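Local coordinates for alkaline phosphatase (Thermus thermophilus, PDB 7KWD), which probably hydrolyses phosphate monoesters as a homodimeric, metal-dependent alkaline phosphatase that uses zinc and magnesium ions, at residues A[93-98]-A[315-320]. Sequence-based numbering, arbitrary orientation.
Sequences TESSAA and VSDHAT. With ZN (zinc ion), chain E.
Ser-95, Asp-317 and His-318 meet on one zinc ion, which Ser-95 OG binds at 2.1 Å, Asp-317 through OD2 and His-318 through NE2. Asp-47 supplies the remaining protein ligand, and Asp-317 is monodentate, its OD1 standing 3.1 Å from the zinc ion while accepting a hydrogen bond from Gly-48 N. That same OD1 lies above one face of the His-318 imidazole, offset toward its rim, whereas Ser-95 OG comes in at the ring edge. A water donating to both Ser-95 O and Asp-317 OD2 (2.7 Å from the latter) adds a second bridge between the segments. The ring's rotation is fixed from its far nitrogen, where ND1 donates to Ala-319 O, 3.1 Å away, with the acceptor near the ring plane, and His-433 stacks on the imidazole. Ala-98 CB packs against Asp-317, 3.7 Å from its backbone O and 4.0 Å from its CB. In Thr-93, OG1 lies trans to the backbone N (chi1 -170°), where it donates to Glu-94 O, while CG2 packs on His-318 CB at 3.8 Å and obliquely against the ring. A serine in place of Thr-93 would lose CG2 and probably open a gap beside His-318 CB and the imidazole. One shell further out, the Glu-94 carboxylate caps helix 95-104, receiving Ala-97 N on OE1 and Ser-96 N on OE2. Ser-95, the predicted phosphoserine nucleophile, thus sits at the helix N-terminus with its oxygen on zinc, consistent with the family mechanism in which the metal activates this hydroxyl for attack on phosphate.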
ATOM      1  N   THR A  93      -8.650   9.959  -6.146  1.00 21.53           N
ATOM      2  CA  THR A  93      -8.455  11.347  -6.520  1.00 22.18           C
ATOM      3  C   THR A  93      -7.588  11.407  -7.762  1.00 30.67           C
ATOM      4  O   THR A  93      -6.913  10.448  -8.115  1.00 25.34           O
ATOM      5  CB  THR A  93      -7.778  12.103  -5.376  1.00 22.52           C
ATOM      6  OG1 THR A  93      -7.780  13.511  -5.594  1.00 22.60           O
ATOM      7  CG2 THR A  93      -6.348  11.636  -5.253  1.00 23.20           C
ATOM      8  N   GLU A  94      -7.538  12.569  -8.386  1.00 30.13           N
ATOM      9  CA  GLU A  94      -6.360  12.857  -9.218  1.00 29.01           C
ATOM     10  C   GLU A  94      -5.651  14.077  -8.627  1.00 32.62           C
ATOM     11  O   GLU A  94      -5.974  14.553  -7.525  1.00 28.87           O
ATOM     12  CB  GLU A  94      -6.732  12.987 -10.697  1.00 37.12           C
ATOM     13  CG  GLU A  94      -7.908  13.872 -10.968  1.00 36.36           C
ATOM     14  CD  GLU A  94      -7.619  15.316 -10.542  1.00 42.17           C
ATOM     15  OE1 GLU A  94      -7.983  15.670  -9.394  1.00 38.23           O
ATOM     16  OE2 GLU A  94      -7.007  16.089 -11.330  1.00 34.69           O
ATOM     17  N   SER A  95      -4.672  14.577  -9.377  1.00 30.47           N
ATOM     18  CA  SER A  95      -3.656  15.440  -8.788  1.00 32.51           C
ATOM     19  C   SER A  95      -4.190  16.815  -8.399  1.00 29.90           C
ATOM     20  O   SER A  95      -3.732  17.393  -7.404  1.00 27.67           O
ATOM     21  CB  SER A  95      -2.493  15.585  -9.755  1.00 38.82           C
ATOM     22  OG  SER A  95      -1.499  14.647  -9.489  1.00 36.69           O
ATOM     23  N   SER A  96      -5.122  17.393  -9.181  1.00 31.19           N
ATOM     24  CA  SER A  96      -5.591  18.746  -8.847  1.00 26.75           C
ATOM     25  C   SER A  96      -6.399  18.736  -7.558  1.00 21.29           C
ATOM     26  O   SER A  96      -6.189  19.582  -6.679  1.00 26.47           O
ATOM     27  CB  SER A  96      -6.427  19.351  -9.981  1.00 28.69           C
ATOM     28  OG  SER A  96      -7.486  18.504 -10.356  1.00 27.15           O
ATOM     29  N   ALA A  97      -7.325  17.778  -7.414  1.00 23.19           N
ATOM     30  CA  ALA A  97      -8.077  17.699  -6.167  1.00 25.52           C
ATOM     31  C   ALA A  97      -7.161  17.358  -5.000  1.00 23.33           C
ATOM     32  O   ALA A  97      -7.322  17.885  -3.899  1.00 21.24           O
ATOM     33  CB  ALA A  97      -9.209  16.677  -6.302  1.00 23.52           C
ATOM     34  N   ALA A  98      -6.158  16.522  -5.227  1.00 23.76           N
ATOM     35  CA  ALA A  98      -5.241  16.186  -4.142  1.00 22.80           C
ATOM     36  C   ALA A  98      -4.436  17.403  -3.740  1.00 23.05           C
ATOM     37  O   ALA A  98      -4.328  17.740  -2.558  1.00 24.30           O
ATOM     38  CB  ALA A  98      -4.326  15.052  -4.573  1.00 23.81           C
ATOM     39  N   VAL A 315       5.375  14.235   1.591  1.00 21.68           N
ATOM     40  CA  VAL A 315       4.040  13.674   1.477  1.00 19.49           C
ATOM     41  C   VAL A 315       3.839  13.121   0.077  1.00 20.89           C
ATOM     42  O   VAL A 315       4.298  13.704  -0.919  1.00 22.04           O
ATOM     43  CB  VAL A 315       2.968  14.735   1.796  1.00 19.80           C
ATOM     44  CG1 VAL A 315       2.958  15.805   0.727  1.00 22.23           C
ATOM     45  CG2 VAL A 315       1.587  14.083   1.975  1.00 20.69           C
ATOM     46  N   SER A 316       3.134  12.003   0.002  1.00 18.85           N
ATOM     47  CA  SER A 316       2.616  11.529  -1.273  1.00 18.90           C
ATOM     48  C   SER A 316       1.204  12.067  -1.462  1.00 21.66           C
ATOM     49  O   SER A 316       0.431  12.148  -0.495  1.00 19.82           O
ATOM     50  CB  SER A 316       2.597  10.001  -1.317  1.00 20.00           C
ATOM     51  OG  SER A 316       1.881   9.580  -2.474  1.00 26.97           O
ATOM     52  N   ASP A 317       0.847  12.431  -2.711  1.00 23.22           N
ATOM     53  CA  ASP A 317      -0.509  12.944  -2.930  1.00 20.36           C
ATOM     54  C   ASP A 317      -1.547  11.860  -3.188  1.00 22.20           C
ATOM     55  O   ASP A 317      -2.740  12.119  -3.018  1.00 19.77           O
ATOM     56  CB  ASP A 317      -0.534  13.977  -4.069  1.00 22.43           C
ATOM     57  CG  ASP A 317      -0.255  13.396  -5.412  1.00 22.13           C
ATOM     58  OD1 ASP A 317       0.394  12.331  -5.541  1.00 20.07           O
ATOM     59  OD2 ASP A 317      -0.681  14.048  -6.388  1.00 27.02           O
ATOM     60  N   HIS A 318      -1.120  10.667  -3.587  1.00 23.78           N
ATOM     61  CA  HIS A 318      -1.960   9.481  -3.726  1.00 23.60           C
ATOM     62  C   HIS A 318      -1.053   8.374  -4.263  1.00 23.49           C
ATOM     63  O   HIS A 318       0.039   8.641  -4.787  1.00 21.47           O
ATOM     64  CB  HIS A 318      -3.123   9.671  -4.706  1.00 17.51           C
ATOM     65  CG  HIS A 318      -2.651  10.174  -6.019  1.00 27.90           C
ATOM     66  ND1 HIS A 318      -2.076   9.348  -6.964  1.00 21.41           N
ATOM     67  CD2 HIS A 318      -2.546  11.425  -6.498  1.00 29.13           C
ATOM     68  CE1 HIS A 318      -1.677  10.069  -7.986  1.00 23.41           C
ATOM     69  NE2 HIS A 318      -1.970  11.327  -7.732  1.00 26.76           N
ATOM     70  N   ALA A 319      -1.542   7.149  -4.173  1.00 24.94           N
ATOM     71  CA  ALA A 319      -0.879   6.013  -4.765  1.00 20.19           C
ATOM     72  C   ALA A 319      -1.300   5.855  -6.224  1.00 24.36           C
ATOM     73  O   ALA A 319      -2.400   6.254  -6.623  1.00 22.42           O
ATOM     74  CB  ALA A 319      -1.211   4.736  -3.990  1.00 24.90           C
ATOM     75  N   THR A 320      -0.412   5.244  -7.015  1.00 20.85           N
ATOM     76  CA  THR A 320      -0.693   4.976  -8.421  1.00 23.90           C
ATOM     77  C   THR A 320      -0.137   3.618  -8.813  1.00 25.71           C
ATOM     78  O   THR A 320       1.014   3.287  -8.495  1.00 23.43           O
ATOM     79  CB  THR A 320      -0.116   6.070  -9.318  1.00 24.65           C
ATOM     80  OG1 THR A 320      -0.745   7.283  -8.967  1.00 22.04           O
ATOM     81  CG2 THR A 320      -0.382   5.762 -10.818  1.00 25.26           C
TER
HETATM   82 ZN    ZN E 603      -0.743  13.106  -8.349  1.00 37.00          ZN
HETATM   83  O   HOH W   1      -0.835  16.768  -6.575  1.00 23.13           O